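Local coordinates for alpha-catenin-like protein hmp-1 (Caenorhabditis elegans, PDB 5XA5) that links cadherin-bound beta-catenin to actin filaments at cell junctions, and is required for cell migration and shape changes during embryonic body enclosure and elongation, at residues 18-23 / 27-32. Residues are numbered along the deposited sequence; the frame is centred on the assembly and turned at random. Where two conformers were deposited one is given.
Sequences DEVRSK and KQITQL
At the N-terminus of helix 23-36 a backbone bond between Lys23 and Lys27 closes a turn, and Val20 of the preceding loop packs on Ile29. Lys27 N donates to Lys23 O at 3.0 Å with an N-H...O angle of 162°, the ordinary i to i+4 bond of an alpha-helix. The same oxygen takes a second bond from Lys27 NZ, 3.1 Å from Lys23 O. This ammonium sits well above the carbonyl plane, on the face opposite the one approached by the backbone N-H. Bends at chi3 (-58°) and chi4 (-59°) bring Lys27 NZ back over Lys23 O. A flexible, charged lysine suits this exposed flank.

On the buried side, Val20 and Ile29 meet tip to tip in the Ile29 conformer described, with Val20 CG2 3.7 Å from Ile29 CD1. The extended outer arm of Ile29 reaches toward the loop in that conformer, while the compact, branched Val20 also packs against Ile139 of helix 117-165. Ser22 is the N-cap: its short hydroxyl side chain lets OG hydrogen-bond Val25 N, a first-turn N-H that lacks an acceptor within the helix, and also Asp196 OD2, tying the helix start to helix 169-196. Such a capped helix start, with the preceding loop tucked against the core, fits the N-terminal helical-bundle region of this vinculin/alpha-catenin family protein.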
ATOM      1  N   ASP A  18      -3.280  14.891  -0.918  1.00 96.99           N
ATOM      2  CA  ASP A  18      -4.187  14.769   0.229  1.00 94.34           C
ATOM      3  C   ASP A  18      -4.895  13.414   0.292  1.00 84.23           C
ATOM      4  O   ASP A  18      -5.586  13.115   1.260  1.00 81.79           O
ATOM      5  CB  ASP A  18      -5.215  15.891   0.185  1.00100.94           C
ATOM      6  CG  ASP A  18      -4.626  17.179  -0.363  1.00108.76           C
ATOM      7  OD1 ASP A  18      -3.469  17.500  -0.014  1.00112.57           O
ATOM      8  OD2 ASP A  18      -5.320  17.877  -1.133  1.00112.42           O
ATOM      9  N   GLU A  19      -4.729  12.607  -0.750  1.00 76.11           N
ATOM     10  CA  GLU A  19      -5.311  11.267  -0.802  1.00 69.87           C
ATOM     11  C   GLU A  19      -4.316  10.238  -0.287  1.00 53.75           C
ATOM     12  O   GLU A  19      -4.641   9.066  -0.113  1.00 45.82           O
ATOM     13  CB  GLU A  19      -5.737  10.922  -2.229  1.00 84.21           C
ATOM     14  CG  GLU A  19      -6.874  11.785  -2.739  1.00 98.69           C
ATOM     15  CD  GLU A  19      -7.267  11.459  -4.166  1.00109.12           C
ATOM     16  OE1 GLU A  19      -7.654  10.301  -4.433  1.00110.82           O
ATOM     17  OE2 GLU A  19      -7.183  12.364  -5.024  1.00112.69           O
ATOM     18  N   VAL A  20      -3.094  10.692  -0.046  1.00 42.42           N
ATOM     19  CA  VAL A  20      -2.045   9.814   0.440  1.00 34.00           C
ATOM     20  C   VAL A  20      -2.253   9.559   1.923  1.00 33.95           C
ATOM     21  O   VAL A  20      -2.292  10.494   2.733  1.00 35.06           O
ATOM     22  CB  VAL A  20      -0.673  10.418   0.162  1.00 31.21           C
ATOM     23  CG1 VAL A  20       0.438   9.487   0.603  1.00 35.74           C
ATOM     24  CG2 VAL A  20      -0.561  10.685  -1.336  1.00 40.71           C
ATOM     25  N   ARG A  21      -2.416   8.289   2.275  1.00 30.09           N
ATOM     26  CA  ARG A  21      -2.782   7.914   3.636  0.57 27.66           C
ATOM     27  C   ARG A  21      -1.650   7.199   4.368  1.00 28.50           C
ATOM     28  O   ARG A  21      -1.733   6.966   5.565  1.00 29.31           O
ATOM     29  CB  ARG A  21      -4.039   7.038   3.619  0.57 27.37           C
ATOM     30  CG  ARG A  21      -5.217   7.760   2.991  0.57 34.28           C
ATOM     31  CD  ARG A  21      -6.482   6.942   3.013  0.57 40.52           C
ATOM     32  NE  ARG A  21      -7.625   7.752   2.607  0.57 38.84           N
ATOM     33  CZ  ARG A  21      -8.364   7.516   1.531  0.57 49.29           C
ATOM     34  NH1 ARG A  21      -8.088   6.482   0.748  0.57 50.85           N
ATOM     35  NH2 ARG A  21      -9.386   8.309   1.245  0.57 42.19           N
ATOM     36  N   SER A  22      -0.589   6.865   3.639  1.00 25.61           N
ATOM     37  CA  SER A  22       0.561   6.161   4.209  1.00 26.36           C
ATOM     38  C   SER A  22       1.731   7.116   4.386  1.00 25.98           C
ATOM     39  O   SER A  22       2.120   7.762   3.432  1.00 25.11           O
ATOM     40  CB  SER A  22       0.993   5.001   3.299  1.00 26.36           C
ATOM     41  OG  SER A  22       2.319   4.564   3.573  1.00 26.04           O
ATOM     42  N   LYS A  23       2.285   7.193   5.592  1.00 24.12           N
ATOM     43  CA  LYS A  23       3.474   8.033   5.822  1.00 23.53           C
ATOM     44  C   LYS A  23       4.710   7.529   5.081  1.00 24.16           C
ATOM     45  O   LYS A  23       5.588   8.321   4.704  1.00 24.72           O
ATOM     46  CB  LYS A  23       3.798   8.106   7.308  1.00 25.35           C
ATOM     47  CG  LYS A  23       2.822   8.879   8.139  1.00 26.28           C
ATOM     48  CD  LYS A  23       3.308   8.780   9.607  1.00 28.81           C
ATOM     49  CE  LYS A  23       2.420   9.484  10.562  1.00 32.12           C
ATOM     50  NZ  LYS A  23       2.995   9.428  11.923  1.00 24.59           N
ATOM     51  N   LYS A  27       6.451  10.157   2.548  1.00 22.63           N
ATOM     52  CA  LYS A  27       7.849  10.614   2.619  1.00 22.95           C
ATOM     53  C   LYS A  27       8.577  10.319   1.324  1.00 27.13           C
ATOM     54  O   LYS A  27       9.337  11.159   0.833  1.00 23.16           O
ATOM     55  CB  LYS A  27       8.583   9.952   3.783  1.00 25.13           C
ATOM     56  CG  LYS A  27       8.089  10.473   5.136  1.00 22.82           C
ATOM     57  CD  LYS A  27       9.055  10.169   6.262  1.00 25.41           C
ATOM     58  CE  LYS A  27       9.317   8.689   6.385  1.00 29.49           C
ATOM     59  NZ  LYS A  27       8.051   7.939   6.629  1.00 31.74           N
ATOM     60  N   GLN A  28       8.323   9.140   0.759  1.00 24.39           N
ATOM     61  CA  GLN A  28       8.975   8.777  -0.502  1.00 22.87           C
ATOM     62  C   GLN A  28       8.584   9.724  -1.625  1.00 28.76           C
ATOM     63  O   GLN A  28       9.438  10.181  -2.380  1.00 27.10           O
ATOM     64  CB  GLN A  28       8.618   7.339  -0.899  1.00 25.38           C
ATOM     65  CG  GLN A  28       9.317   6.274  -0.078  1.00 28.03           C
ATOM     66  CD  GLN A  28       8.954   4.871  -0.533  1.00 36.03           C
ATOM     67  OE1 GLN A  28       9.531   4.343  -1.485  1.00 37.64           O
ATOM     68  NE2 GLN A  28       7.987   4.259   0.147  1.00 36.97           N
ATOM     69  N   ILE A  29       7.294  10.006  -1.769  1.00 26.85           N
ATOM     70  CA  ILE A  29       6.864  10.865  -2.866  0.64 27.40           C
ATOM     71  C   ILE A  29       7.298  12.308  -2.610  1.00 27.25           C
ATOM     72  O   ILE A  29       7.586  13.034  -3.550  1.00 27.81           O
ATOM     73  CB  ILE A  29       5.322  10.795  -3.127  0.64 30.34           C
ATOM     74  CG1 ILE A  29       4.508  11.374  -1.970  0.64 27.44           C
ATOM     75  CG2 ILE A  29       4.879   9.362  -3.435  0.64 29.29           C
ATOM     76  CD1 ILE A  29       3.010  11.339  -2.217  0.64 36.05           C
ATOM     77  N   THR A  30       7.395  12.710  -1.345  1.00 23.46           N
ATOM     78  CA  THR A  30       7.865  14.066  -1.062  1.00 24.66           C
ATOM     79  C   THR A  30       9.312  14.206  -1.523  1.00 25.85           C
ATOM     80  O   THR A  30       9.695  15.232  -2.102  1.00 25.62           O
ATOM     81  CB  THR A  30       7.714  14.382   0.427  1.00 24.51           C
ATOM     82  OG1 THR A  30       6.326  14.293   0.764  1.00 24.47           O
ATOM     83  CG2 THR A  30       8.199  15.772   0.747  1.00 26.40           C
ATOM     84  N   GLN A  31      10.108  13.166  -1.298  1.00 23.39           N
ATOM     85  CA  GLN A  31      11.493  13.159  -1.786  1.00 25.73           C
ATOM     86  C   GLN A  31      11.528  13.239  -3.299  1.00 29.99           C
ATOM     87  O   GLN A  31      12.262  14.040  -3.877  1.00 29.23           O
ATOM     88  CB  GLN A  31      12.229  11.898  -1.346  1.00 28.94           C
ATOM     89  CG  GLN A  31      12.531  11.787   0.129  1.00 26.16           C
ATOM     90  CD  GLN A  31      12.979  10.390   0.506  1.00 36.57           C
ATOM     91  OE1 GLN A  31      13.752   9.762  -0.220  1.00 41.63           O
ATOM     92  NE2 GLN A  31      12.512   9.899   1.651  1.00 30.93           N
ATOM     93  N   LEU A  32      10.738  12.385  -3.934  1.00 26.86           N
ATOM     94  CA  LEU A  32      10.733  12.303  -5.396  1.00 29.48           C
ATOM     95  C   LEU A  32      10.453  13.670  -6.012  1.00 27.80           C
ATOM     96  O   LEU A  32      11.241  14.175  -6.821  1.00 37.67           O
ATOM     97  CB  LEU A  32       9.706  11.272  -5.870  1.00 29.49           C
ATOM     98  CG  LEU A  32      10.054   9.827  -5.496  1.00 30.01           C
ATOM     99  CD1 LEU A  32       8.843   8.901  -5.643  1.00 31.85           C
ATOM    100  CD2 LEU A  32      11.253   9.318  -6.346  1.00 31.39           C
TER